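3-hydroxy-3-methylglutaryl-CoA lyase (PDB 6NDS) belongs to the HMGL-like family of TIM-barrel proteins and binds a zinc ion and coenzyme A. Local coordinates at residues 19-25 against 213-217; 57-61 against 98-102; 147-151 against 170-174; 282-286 against 298-304. All coordinates share one frame; numbering follows the deposited sequence.

Contact 1 of 4, residues 19-25 against 213-217; sequences QEVSPRD and TLHFH. With ZN (zinc ion), chain H.
D25, H215 and H217 converge on one zinc ion at the C-terminal ends of two strands of a TIM barrel, 17-20 and 212-216. The D25 side chain can be followed from CB to its two oxygens. Its CB lies over the centre of the R24 guanidinium, and CG then splits into two oxygens with separate tasks. D25 OD1 accepts hydrogen bonds from water 1 (2.7 Å), itself a zinc ligand, and from G247 N. OD2 binds the zinc at 2.1 Å and also accepts from N257 ND2.

Facing it, H215 NE2 and H217 NE2 each bind the metal at 2.2 Å. The H215 ring is nearly coplanar with the carboxylate (18°), whereas the H217 ring is turned steeply to it. Because both atoms are zinc ligands, the 2.9 Å between D25 OD2 and H215 NE2 is not a hydrogen bond. With CG anti to the backbone N (chi1 176°), H215 swings its ring inward, where D239 holds ND1; S255 O does the same for H217.

R24 NH2 forms a salt bridge with D25 OD2 (3.4 Å) by charge alone, no N-H pointing at the oxygen; R24 NE pairs with E55. At the far end of the contact, R237 NE bonds Q19 OE1 and D239 OD1 bonds Q19 NE2, which also donates almost straight (163°) to T213 OG1, 3.1 Å away and near the Q19 amide plane.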
loop_
_atom_site.group_PDB
_atom_site.type_symbol
_atom_site.label_atom_id
_atom_site.label_comp_id
_atom_site.label_asym_id
_atom_site.label_seq_id
_atom_site.Cartn_x
_atom_site.Cartn_y
_atom_site.Cartn_z
ATOM N N GLN A 19 6.992 11.207 -12.092
ATOM C CA GLN A 19 6.307 12.329 -12.734
ATOM C C GLN A 19 5.174 12.794 -11.826
ATOM O O GLN A 19 4.398 11.975 -11.327
ATOM C CB GLN A 19 5.798 11.915 -14.125
ATOM C CG GLN A 19 6.926 11.276 -14.977
ATOM C CD GLN A 19 6.495 10.729 -16.324
ATOM O OE1 GLN A 19 7.283 10.732 -17.269
ATOM N NE2 GLN A 19 5.266 10.216 -16.415
ATOM N N GLU A 20 5.106 14.102 -11.577
ATOM C CA GLU A 20 4.253 14.638 -10.519
ATOM C C GLU A 20 2.937 15.137 -11.102
ATOM O O GLU A 20 2.937 15.894 -12.084
ATOM C CB GLU A 20 4.979 15.768 -9.778
ATOM C CG GLU A 20 4.126 16.476 -8.702
ATOM C CD GLU A 20 3.666 15.547 -7.583
ATOM O OE1 GLU A 20 4.441 14.652 -7.159
ATOM O OE2 GLU A 20 2.508 15.704 -7.128
ATOM N N VAL A 21 1.813 14.698 -10.516
ATOM C CA VAL A 21 0.500 15.102 -11.034
ATOM C C VAL A 21 -0.406 15.718 -9.970
ATOM O O VAL A 21 -1.600 15.934 -10.225
ATOM C CB VAL A 21 -0.222 13.919 -11.719
ATOM C CG1 VAL A 21 0.642 13.326 -12.857
ATOM C CG2 VAL A 21 -0.619 12.833 -10.702
ATOM N N SER A 22 0.111 16.028 -8.780
ATOM C CA SER A 22 -0.788 16.595 -7.776
ATOM C C SER A 22 -1.458 17.909 -8.191
ATOM O O SER A 22 -2.604 18.117 -7.759
ATOM C CB SER A 22 -0.093 16.793 -6.416
ATOM O OG SER A 22 0.942 17.729 -6.501
ATOM N N PRO A 23 -0.853 18.807 -8.973
ATOM C CA PRO A 23 -1.566 20.049 -9.307
ATOM C C PRO A 23 -2.763 19.828 -10.192
ATOM O O PRO A 23 -3.598 20.731 -10.293
ATOM C CB PRO A 23 -0.505 20.898 -10.018
ATOM C CG PRO A 23 0.831 20.329 -9.534
ATOM C CD PRO A 23 0.542 18.852 -9.454
ATOM N N ARG A 24 -2.857 18.675 -10.856
ATOM C CA ARG A 24 -3.971 18.377 -11.749
ATOM C C ARG A 24 -4.841 17.280 -11.129
ATOM O O ARG A 24 -5.949 17.562 -10.665
ATOM C CB ARG A 24 -3.430 17.975 -13.125
ATOM C CG ARG A 24 -4.461 17.957 -14.273
ATOM C CD ARG A 24 -5.384 16.736 -14.224
ATOM N NE ARG A 24 -4.657 15.475 -14.409
ATOM C CZ ARG A 24 -5.217 14.276 -14.296
ATOM N NH1 ARG A 24 -6.510 14.173 -14.002
ATOM N NH2 ARG A 24 -4.494 13.181 -14.494
ATOM N N ASP A 25 -4.353 16.035 -11.094
ATOM C CA ASP A 25 -5.156 14.948 -10.541
ATOM C C ASP A 25 -5.454 15.195 -9.072
ATOM O O ASP A 25 -6.562 14.919 -8.597
ATOM C CB ASP A 25 -4.417 13.622 -10.730
ATOM C CG ASP A 25 -5.348 12.454 -10.944
ATOM O OD1 ASP A 25 -6.528 12.499 -10.514
ATOM O OD2 ASP A 25 -4.896 11.464 -11.554
ATOM N N THR A 213 4.229 5.665 -19.884
ATOM C CA THR A 213 3.937 6.046 -18.505
ATOM C C THR A 213 2.852 5.141 -17.932
ATOM O O THR A 213 1.861 4.837 -18.605
ATOM C CB THR A 213 3.460 7.510 -18.402
ATOM O OG1 THR A 213 4.494 8.400 -18.857
ATOM C CG2 THR A 213 3.108 7.879 -16.940
ATOM N N LEU A 214 3.030 4.716 -16.679
ATOM C CA LEU A 214 1.983 4.044 -15.922
ATOM C C LEU A 214 1.448 5.006 -14.869
ATOM O O LEU A 214 2.227 5.644 -14.151
ATOM C CB LEU A 214 2.500 2.776 -15.234
ATOM C CG LEU A 214 2.568 1.466 -16.026
ATOM C CD1 LEU A 214 1.219 1.137 -16.652
ATOM C CD2 LEU A 214 3.660 1.515 -17.067
ATOM N N HIS A 215 0.122 5.080 -14.761
ATOM C CA HIS A 215 -0.568 6.021 -13.871
ATOM C C HIS A 215 -1.519 5.214 -12.980
ATOM O O HIS A 215 -2.650 4.922 -13.370
ATOM C CB HIS A 215 -1.283 7.041 -14.749
ATOM C CG HIS A 215 -2.122 8.046 -14.017
ATOM N ND1 HIS A 215 -1.805 9.389 -13.991
ATOM C CD2 HIS A 215 -3.311 7.926 -13.372
ATOM C CE1 HIS A 215 -2.740 10.046 -13.324
ATOM N NE2 HIS A 215 -3.664 9.183 -12.933
ATOM N N PHE A 216 -1.059 4.829 -11.789
ATOM C CA PHE A 216 -1.849 3.984 -10.893
ATOM C C PHE A 216 -2.521 4.797 -9.789
ATOM O O PHE A 216 -1.924 5.698 -9.198
ATOM C CB PHE A 216 -0.970 2.898 -10.249
ATOM C CG PHE A 216 -0.441 1.879 -11.212
ATOM C CD1 PHE A 216 -1.299 0.985 -11.843
ATOM C CD2 PHE A 216 0.923 1.761 -11.440
ATOM C CE1 PHE A 216 -0.801 0.017 -12.726
ATOM C CE2 PHE A 216 1.426 0.784 -12.307
ATOM C CZ PHE A 216 0.560 -0.084 -12.954
ATOM N N HIS A 217 -3.776 4.477 -9.511
ATOM C CA HIS A 217 -4.411 4.948 -8.290
ATOM C C HIS A 217 -4.384 3.819 -7.255
ATOM O O HIS A 217 -4.229 2.639 -7.593
ATOM C CB HIS A 217 -5.838 5.442 -8.579
ATOM C CG HIS A 217 -5.891 6.754 -9.321
ATOM N ND1 HIS A 217 -6.193 7.949 -8.696
ATOM C CD2 HIS A 217 -5.686 7.059 -10.624
ATOM C CE1 HIS A 217 -6.169 8.929 -9.581
ATOM N NE2 HIS A 217 -5.850 8.418 -10.759
HETATM ZN ZN ZN H . -5.707 9.786 -12.475
HETATM O O HOH W 1 -7.718 10.569 -11.971
#

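Contact 2 of 4, residues 57-61 against 98-102; sequences GSFVS and RAVEA. With COA (coenzyme A), chain B.
F59 and A99 bring the two backbones together, their CA atoms 6.4 Å apart, where the chain leaving strand 53-58 passes alongside the last turn of helix 93-101. The F59 ring lies flat against that turn. A99 CA stands 3.8 Å from the ring centroid and only 9° off its normal, a CH-pi contact over the face, and A99 CB adds a touch at F59 CD2 of 3.6 Å. A102 CB reaches F59 CZ at 3.9 Å.

R98 meets the same ring differently. The planes of the guanidinium and the ring stand 75° apart: R98 NE lies at the ring edge, while F59 CD1 sits over a guanidinium face, offset toward its rim. A bend at chi3 (58°) folds the arginine back over F59 and carries NH1 to V60 O, a 3.3 Å bond in which the donor stands above the carbonyl plane. R98 NH1 also gives a weak bond to coenzyme A N1A at 2.7 Å. The adenine is read on a second edge atom, since coenzyme A N6A donates to F59 O at 3.0 Å, and S61 N holds the pantetheine carbonyl O9P at 2.9 Å. Water 2 bonds to S58 O, V60 N and R98 NH2.

The contact thus builds one wall of the coenzyme A pocket. Beside it runs strand 85-90, whose L89 bonds the backbones of G57 and F59 and whose I90 touches both F59 and A99, while F75 of helix 71-77 meets the F59 ring.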
loop_
_atom_site.group_PDB
_atom_site.type_symbol
_atom_site.label_atom_id
_atom_site.label_comp_id
_atom_site.label_asym_id
_atom_site.label_seq_id
_atom_site.Cartn_x
_atom_site.Cartn_y
_atom_site.Cartn_z
ATOM N N GLY A 57 -1.853 21.412 -14.744
ATOM C CA GLY A 57 -3.270 21.720 -14.756
ATOM C C GLY A 57 -3.954 21.083 -15.948
ATOM O O GLY A 57 -3.376 20.252 -16.660
ATOM N N SER A 58 -5.208 21.491 -16.143
ATOM C CA SER A 58 -6.059 20.977 -17.206
ATOM C C SER A 58 -6.683 22.134 -17.958
ATOM O O SER A 58 -6.873 23.224 -17.408
ATOM C CB SER A 58 -7.209 20.109 -16.667
ATOM O OG SER A 58 -6.724 18.958 -16.033
ATOM N N PHE A 59 -7.051 21.876 -19.207
ATOM C CA PHE A 59 -7.788 22.841 -20.014
ATOM C C PHE A 59 -9.113 22.201 -20.404
ATOM O O PHE A 59 -9.316 21.784 -21.543
ATOM C CB PHE A 59 -6.938 23.291 -21.208
ATOM C CG PHE A 59 -5.702 24.026 -20.768
ATOM C CD1 PHE A 59 -5.745 25.396 -20.554
ATOM C CD2 PHE A 59 -4.531 23.342 -20.491
ATOM C CE1 PHE A 59 -4.627 26.076 -20.105
ATOM C CE2 PHE A 59 -3.406 24.016 -20.028
ATOM C CZ PHE A 59 -3.460 25.393 -19.846
ATOM N N VAL A 60 -10.010 22.121 -19.418
ATOM C CA VAL A 60 -11.281 21.418 -19.537
ATOM C C VAL A 60 -12.403 22.379 -19.162
ATOM O O VAL A 60 -12.171 23.492 -18.686
ATOM C CB VAL A 60 -11.327 20.152 -18.648
ATOM C CG1 VAL A 60 -10.226 19.174 -19.049
ATOM C CG2 VAL A 60 -11.184 20.530 -17.169
ATOM N N SER A 61 -13.632 21.932 -19.400
ATOM C CA SER A 61 -14.797 22.751 -19.104
ATOM C C SER A 61 -14.780 23.177 -17.641
ATOM O O SER A 61 -14.584 22.334 -16.758
ATOM C CB SER A 61 -16.082 21.976 -19.393
ATOM O OG SER A 61 -17.204 22.677 -18.880
ATOM N N ARG A 98 -6.231 26.336 -26.045
ATOM C CA ARG A 98 -5.981 27.061 -24.800
ATOM C C ARG A 98 -4.607 26.722 -24.242
ATOM O O ARG A 98 -3.870 27.610 -23.799
ATOM C CB ARG A 98 -7.053 26.724 -23.752
ATOM C CG ARG A 98 -8.470 27.262 -24.003
ATOM C CD ARG A 98 -9.458 26.672 -22.978
ATOM N NE ARG A 98 -9.069 26.969 -21.595
ATOM C CZ ARG A 98 -9.430 26.253 -20.529
ATOM N NH1 ARG A 98 -10.186 25.173 -20.667
ATOM N NH2 ARG A 98 -9.022 26.613 -19.317
ATOM N N ALA A 99 -4.253 25.434 -24.250
ATOM C CA ALA A 99 -2.980 25.006 -23.678
ATOM C C ALA A 99 -1.802 25.584 -24.451
ATOM O O ALA A 99 -0.796 25.987 -23.853
ATOM C CB ALA A 99 -2.909 23.475 -23.650
ATOM N N VAL A 100 -1.899 25.621 -25.783
ATOM C CA VAL A 100 -0.826 26.207 -26.582
ATOM C C VAL A 100 -0.707 27.701 -26.303
ATOM O O VAL A 100 0.404 28.237 -26.187
ATOM C CB VAL A 100 -1.052 25.916 -28.076
ATOM C CG1 VAL A 100 -0.110 26.752 -28.930
ATOM C CG2 VAL A 100 -0.854 24.427 -28.352
ATOM N N GLU A 101 -1.844 28.398 -26.189
ATOM C CA GLU A 101 -1.806 29.814 -25.822
ATOM C C GLU A 101 -1.141 30.028 -24.466
ATOM O O GLU A 101 -0.487 31.055 -24.250
ATOM C CB GLU A 101 -3.220 30.397 -25.809
ATOM N N ALA A 102 -1.303 29.089 -23.543
ATOM C CA ALA A 102 -0.669 29.172 -22.231
ATOM C C ALA A 102 0.743 28.597 -22.219
ATOM O O ALA A 102 1.371 28.542 -21.153
ATOM C CB ALA A 102 -1.536 28.459 -21.187
HETATM N N1A COA B . -12.214 24.043 -22.041
HETATM C C2A COA B . -13.102 25.000 -21.735
HETATM N N3A COA B . -14.322 25.208 -22.229
HETATM C C4A COA B . -14.624 24.277 -23.149
HETATM C C5A COA B . -13.828 23.231 -23.563
HETATM C C6A COA B . -12.556 23.114 -22.970
HETATM N N6A COA B . -11.684 22.161 -23.282
HETATM N N7A COA B . -14.482 22.482 -24.532
HETATM C C8A COA B . -15.644 23.077 -24.682
HETATM N N9A COA B . -15.787 24.174 -23.867
HETATM C C1B COA B . -16.928 25.089 -23.786
HETATM C C2B COA B . -17.305 25.744 -25.113
HETATM O O2B COA B . -16.496 26.838 -25.486
HETATM C C3B COA B . -18.759 26.104 -24.822
HETATM O O3B COA B . -18.831 27.178 -23.889
HETATM P P3B COA B . -20.287 27.881 -23.947
HETATM O O7A COA B . -21.230 27.082 -23.065
HETATM O O8A COA B . -20.706 27.846 -25.405
HETATM O O9A COA B . -20.093 29.300 -23.445
HETATM C C4B COA B . -19.202 24.785 -24.213
HETATM O O4B COA B . -18.081 24.387 -23.375
HETATM C C5B COA B . -19.400 23.729 -25.268
HETATM O O5B COA B . -19.852 22.516 -24.649
HETATM P P1A COA B . -19.659 21.168 -25.485
HETATM O O1A COA B . -18.629 21.363 -26.547
HETATM O O2A COA B . -20.993 20.596 -25.837
HETATM O O3A COA B . -18.991 20.285 -24.330
HETATM P P2A COA B . -19.592 19.631 -23.003
HETATM O O4A COA B . -20.406 18.441 -23.389
HETATM O O5A COA B . -20.213 20.682 -22.143
HETATM O O6A COA B . -18.229 19.170 -22.293
HETATM C CBP COA B . -15.954 18.443 -22.325
HETATM C CCP COA B . -17.310 18.307 -23.010
HETATM C CDP COA B . -14.966 17.423 -22.901
HETATM C CEP COA B . -15.412 19.856 -22.565
HETATM C CAP COA B . -16.167 18.200 -20.828
HETATM O OAP COA B . -16.871 16.979 -20.655
HETATM C C9P COA B . -14.873 18.136 -20.035
HETATM O O9P COA B . -14.213 19.151 -19.835
HETATM N N8P COA B . -14.522 16.946 -19.574
HETATM C C7P COA B . -13.253 16.695 -18.904
HETATM C C6P COA B . -13.454 16.390 -17.442
HETATM C C5P COA B . -12.164 15.972 -16.771
HETATM O O5P COA B . -11.142 16.645 -16.898
HETATM N N4P COA B . -12.206 14.853 -16.037
HETATM C C3P COA B . -11.119 14.394 -15.184
HETATM C C2P COA B . -9.843 14.156 -15.955
HETATM S S1P COA B . -10.099 13.049 -17.365
HETATM O O HOH W 2 -9.417 24.046 -17.308
#

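Contact 3 of 4, residues 147-151 against 170-174; sequences NGTVA and LVEHY
Y174 lays its ring on the backbone of G148, where helix 164-176 packs on strand 145-151. The short axes approach to 9.1 Å and run at 166°, nearly antiparallel, as expected of a helix returning over its strand in a beta-alpha-beta crossover.

The contact of ring and backbone is a CH-pi one. G148 CA is 3.5 Å from the centroid of the Y174 ring and 14° off its normal, so the aromatic face sits squarely on the strand. With no side chain at G148, nothing stands between the two. CG of Y174 is anti to the carbonyl carbon (chi1 -87°), which sends the ring across to the strand.

The polar part is the hydrogen bond from Y174 OH, beyond the ring, to T149 O at 2.9 Å, approaching from above the carbonyl plane. This satisfies a buried hydroxyl at the strand backbone; the T149 side chain points away from the helix, its OG1 bonded to N108.

The apolar part centres on V150, whose two methyls divide the work. CG2 meets the edge of the tyrosine ring at Y174 CE2 (3.9 Å) and also V171 CG2 (4.2 Å), the two valine side chains crossing at about a right angle. CG1 meets L170 CD1 at 4.0 Å.

Around this core, V171 and Y174 also touch I182 of the next strand, 182-186, and Y174 reaches L111 of strand 106-112 on the other flank. F130 of helix 126-140 meets the Y174 ring at an inclined angle, tying the neighbouring helix to the same layer.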
loop_
_atom_site.group_PDB
_atom_site.type_symbol
_atom_site.label_atom_id
_atom_site.label_comp_id
_atom_site.label_asym_id
_atom_site.label_seq_id
_atom_site.Cartn_x
_atom_site.Cartn_y
_atom_site.Cartn_z
ATOM N N ASN A 147 1.193 13.594 -25.543
ATOM C CA ASN A 147 1.104 12.328 -24.833
ATOM C C ASN A 147 -0.311 11.802 -25.022
ATOM O O ASN A 147 -1.263 12.584 -25.001
ATOM C CB ASN A 147 1.400 12.520 -23.344
ATOM C CG ASN A 147 1.549 11.202 -22.596
ATOM O OD1 ASN A 147 2.624 10.599 -22.608
ATOM N ND2 ASN A 147 0.472 10.757 -21.932
ATOM N N GLY A 148 -0.451 10.493 -25.231
ATOM C CA GLY A 148 -1.774 9.906 -25.350
ATOM C C GLY A 148 -2.094 9.012 -24.167
ATOM O O GLY A 148 -1.392 8.023 -23.931
ATOM N N THR A 149 -3.141 9.341 -23.415
ATOM C CA THR A 149 -3.546 8.554 -22.256
ATOM C C THR A 149 -4.734 7.665 -22.589
ATOM O O THR A 149 -5.696 8.101 -23.230
ATOM C CB THR A 149 -3.911 9.456 -21.073
ATOM O OG1 THR A 149 -2.743 10.144 -20.612
ATOM C CG2 THR A 149 -4.489 8.643 -19.907
ATOM N N VAL A 150 -4.665 6.420 -22.138
ATOM C CA VAL A 150 -5.808 5.518 -22.149
ATOM C C VAL A 150 -6.223 5.322 -20.700
ATOM O O VAL A 150 -5.524 4.633 -19.940
ATOM C CB VAL A 150 -5.479 4.177 -22.819
ATOM C CG1 VAL A 150 -6.745 3.331 -22.928
ATOM C CG2 VAL A 150 -4.841 4.400 -24.183
ATOM N N ALA A 151 -7.338 5.948 -20.309
ATOM C CA ALA A 151 -7.909 5.754 -18.981
ATOM C C ALA A 151 -8.699 4.441 -18.923
ATOM O O ALA A 151 -8.977 3.807 -19.943
ATOM C CB ALA A 151 -8.799 6.939 -18.598
ATOM N N LEU A 170 -6.510 1.116 -28.993
ATOM C CA LEU A 170 -6.454 2.551 -28.736
ATOM C C LEU A 170 -5.015 3.053 -28.729
ATOM O O LEU A 170 -4.724 4.121 -29.273
ATOM C CB LEU A 170 -7.149 2.867 -27.412
ATOM C CG LEU A 170 -8.640 2.523 -27.390
ATOM C CD1 LEU A 170 -9.175 2.556 -25.960
ATOM C CD2 LEU A 170 -9.433 3.459 -28.285
ATOM N N VAL A 171 -4.102 2.296 -28.118
ATOM C CA VAL A 171 -2.685 2.652 -28.187
ATOM C C VAL A 171 -2.229 2.738 -29.642
ATOM O O VAL A 171 -1.553 3.693 -30.047
ATOM C CB VAL A 171 -1.835 1.644 -27.394
ATOM C CG1 VAL A 171 -0.354 1.896 -27.674
ATOM C CG2 VAL A 171 -2.132 1.750 -25.899
ATOM N N GLU A 172 -2.598 1.741 -30.454
ATOM C CA GLU A 172 -2.201 1.755 -31.860
ATOM C C GLU A 172 -2.771 2.967 -32.591
ATOM O O GLU A 172 -2.120 3.526 -33.485
ATOM C CB GLU A 172 -2.637 0.457 -32.543
ATOM C CG GLU A 172 -1.852 -0.766 -32.100
ATOM C CD GLU A 172 -2.338 -2.042 -32.758
ATOM O OE1 GLU A 172 -1.489 -2.896 -33.085
ATOM O OE2 GLU A 172 -3.565 -2.191 -32.950
ATOM N N HIS A 173 -3.982 3.390 -32.230
ATOM C CA HIS A 173 -4.566 4.567 -32.870
ATOM C C HIS A 173 -3.773 5.824 -32.523
ATOM O O HIS A 173 -3.544 6.680 -33.386
ATOM C CB HIS A 173 -6.030 4.712 -32.455
ATOM C CG HIS A 173 -6.842 5.587 -33.359
ATOM N ND1 HIS A 173 -6.277 6.476 -34.251
ATOM C CD2 HIS A 173 -8.184 5.711 -33.505
ATOM C CE1 HIS A 173 -7.236 7.105 -34.908
ATOM N NE2 HIS A 173 -8.402 6.661 -34.474
ATOM N N TYR A 174 -3.347 5.954 -31.266
ATOM C CA TYR A 174 -2.451 7.047 -30.904
ATOM C C TYR A 174 -1.185 7.021 -31.758
ATOM O O TYR A 174 -0.749 8.056 -32.277
ATOM C CB TYR A 174 -2.100 6.961 -29.422
ATOM C CG TYR A 174 -3.063 7.639 -28.472
ATOM C CD1 TYR A 174 -3.477 8.954 -28.665
ATOM C CD2 TYR A 174 -3.537 6.963 -27.355
ATOM C CE1 TYR A 174 -4.343 9.572 -27.761
ATOM C CE2 TYR A 174 -4.395 7.563 -26.458
ATOM C CZ TYR A 174 -4.801 8.867 -26.666
ATOM O OH TYR A 174 -5.649 9.456 -25.748
#

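Contact 4 of 4, residues 282-286 against 298-304; sequences IQLSR and SQLAKAG
R286 reaches across to the helix 299-303 and grips A301 O side-on with two nitrogens. The chain is extended from CG to NE, which lets the guanidinium arrive with its edge toward the carbonyl. R286 NE donates at 2.9 Å to A301 O, nearly straight (161°), in the carbonyl plane and on a lone pair. R286 NH2 shares the same oxygen at 3.3 Å, but stands above the carbonyl plane. Both bonds lie within the guanidinium plane, so together they should fix the rotation of the group. One face of that plane is covered by I282 CG2, four residues earlier in the chain.

The remaining side chains meet along the seam. I282 CD1 touches L300 CD1 at 4.1 Å, their side chains crossing at a slant. A301 CB touches S285 OG (3.9 Å) and R286 CG (4.0 Å). The hydroxyls of S285 and S298 both bond to E261 of helix 260-270, which links the two segments through one carboxylate.

R286, at the C-terminal end of segment 282-286, thus holds a short helix whose two ends are both marked. G304 O bonds to R220 NE of the second subunit, placing that helix at the dimer interface. S298 OG accepts from A301 N at 2.9 Å, a serine N-cap, and G304 follows the last turn with positive phi, features typical of a short helix with defined ends.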
loop_
_atom_site.group_PDB
_atom_site.type_symbol
_atom_site.label_atom_id
_atom_site.label_comp_id
_atom_site.label_asym_id
_atom_site.label_seq_id
_atom_site.Cartn_x
_atom_site.Cartn_y
_atom_site.Cartn_z
ATOM N N ILE A 282 9.153 15.129 1.458
ATOM C CA ILE A 282 8.382 14.857 2.670
ATOM C C ILE A 282 8.043 16.157 3.382
ATOM O O ILE A 282 6.910 16.351 3.855
ATOM C CB ILE A 282 9.149 13.887 3.587
ATOM C CG1 ILE A 282 9.199 12.483 2.968
ATOM C CG2 ILE A 282 8.512 13.850 4.995
ATOM C CD1 ILE A 282 10.203 11.551 3.652
ATOM N N GLN A 283 9.016 17.068 3.486
ATOM C CA GLN A 283 8.752 18.337 4.157
ATOM C C GLN A 283 7.660 19.112 3.429
ATOM O O GLN A 283 6.767 19.688 4.063
ATOM C CB GLN A 283 10.037 19.165 4.251
ATOM C CG GLN A 283 9.858 20.465 5.022
ATOM C CD GLN A 283 11.065 21.375 4.929
ATOM O OE1 GLN A 283 11.786 21.371 3.930
ATOM N NE2 GLN A 283 11.289 22.167 5.971
ATOM N N LEU A 284 7.696 19.107 2.093
ATOM C CA LEU A 284 6.658 19.791 1.327
ATOM C C LEU A 284 5.297 19.128 1.535
ATOM O O LEU A 284 4.286 19.813 1.725
ATOM C CB LEU A 284 7.023 19.809 -0.165
ATOM C CG LEU A 284 5.964 20.494 -1.045
ATOM C CD1 LEU A 284 5.791 21.972 -0.731
ATOM C CD2 LEU A 284 6.294 20.291 -2.532
ATOM N N SER A 285 5.254 17.798 1.507
ATOM C CA SER A 285 3.986 17.100 1.715
ATOM C C SER A 285 3.385 17.439 3.072
ATOM O O SER A 285 2.163 17.564 3.207
ATOM C CB SER A 285 4.193 15.596 1.591
ATOM O OG SER A 285 2.957 14.931 1.787
ATOM N N ARG A 286 4.227 17.614 4.089
ATOM C CA ARG A 286 3.708 17.923 5.413
ATOM C C ARG A 286 3.088 19.318 5.508
ATOM O O ARG A 286 2.433 19.609 6.512
ATOM C CB ARG A 286 4.820 17.742 6.458
ATOM C CG ARG A 286 5.161 16.253 6.670
ATOM C CD ARG A 286 6.419 16.031 7.514
ATOM N NE ARG A 286 6.481 14.659 8.012
ATOM C CZ ARG A 286 7.548 14.111 8.587
ATOM N NH1 ARG A 286 8.661 14.817 8.732
ATOM N NH2 ARG A 286 7.501 12.853 9.016
ATOM N N SER A 298 -0.732 9.895 2.978
ATOM C CA SER A 298 0.707 9.704 2.814
ATOM C C SER A 298 1.238 8.952 4.025
ATOM O O SER A 298 1.152 9.462 5.146
ATOM C CB SER A 298 1.434 11.040 2.692
ATOM O OG SER A 298 2.840 10.842 2.786
ATOM N N GLN A 299 1.823 7.773 3.798
ATOM C CA GLN A 299 2.403 7.051 4.926
ATOM C C GLN A 299 3.696 7.713 5.391
ATOM O O GLN A 299 3.948 7.801 6.600
ATOM C CB GLN A 299 2.646 5.586 4.559
ATOM C CG GLN A 299 1.378 4.792 4.265
ATOM C CD GLN A 299 0.479 4.658 5.478
ATOM O OE1 GLN A 299 0.625 3.734 6.281
ATOM N NE2 GLN A 299 -0.458 5.581 5.619
ATOM N N LEU A 300 4.511 8.201 4.451
ATOM C CA LEU A 300 5.786 8.808 4.835
ATOM C C LEU A 300 5.586 10.145 5.538
ATOM O O LEU A 300 6.358 10.483 6.435
ATOM C CB LEU A 300 6.694 8.976 3.613
ATOM C CG LEU A 300 7.659 7.815 3.303
ATOM C CD1 LEU A 300 8.813 7.769 4.283
ATOM C CD2 LEU A 300 6.945 6.448 3.304
ATOM N N ALA A 301 4.562 10.921 5.167
ATOM C CA ALA A 301 4.351 12.174 5.888
ATOM C C ALA A 301 3.962 11.907 7.336
ATOM O O ALA A 301 4.332 12.671 8.235
ATOM C CB ALA A 301 3.282 13.018 5.186
ATOM N N LYS A 302 3.233 10.813 7.575
ATOM C CA LYS A 302 2.817 10.456 8.927
ATOM C C LYS A 302 3.979 9.907 9.742
ATOM O O LYS A 302 4.166 10.283 10.904
ATOM C CB LYS A 302 1.695 9.418 8.890
ATOM C CG LYS A 302 0.368 9.862 8.320
ATOM C CD LYS A 302 -0.457 8.635 7.914
ATOM C CE LYS A 302 -1.947 8.933 7.827
ATOM N NZ LYS A 302 -2.267 10.042 6.893
ATOM N N ALA A 303 4.752 8.988 9.165
ATOM C CA ALA A 303 5.697 8.203 9.947
ATOM C C ALA A 303 7.125 8.716 9.859
ATOM O O ALA A 303 7.923 8.431 10.764
ATOM C CB ALA A 303 5.669 6.737 9.493
ATOM N N GLY A 304 7.460 9.457 8.809
ATOM C CA GLY A 304 8.843 9.765 8.516
ATOM C C GLY A 304 9.556 8.555 7.939
ATOM O O GLY A 304 9.068 7.428 7.971
#

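How the contacts relate
From the N terminus, contact 1 opens first, on strand 17-20, and closes the longest loop only at 213-217, joining the first strand to a late one. Contacts 2 and 3 fall within that loop, one after the other: contact 2 ties strand 53-58 to helix 93-101, and contact 3 binds strand 145-151 to the helix that follows it, 164-176. These three contacts all reach the same sheet, and contacts 1 and 2 touch, R24 CG lying 3.0 Å from S58 OG. Contact 4 comes after contact 1 has closed and joins helix 278-285 to helix 299-303. Its centre is about 34 Å from that of contact 3, on opposite sides of the chain's centre.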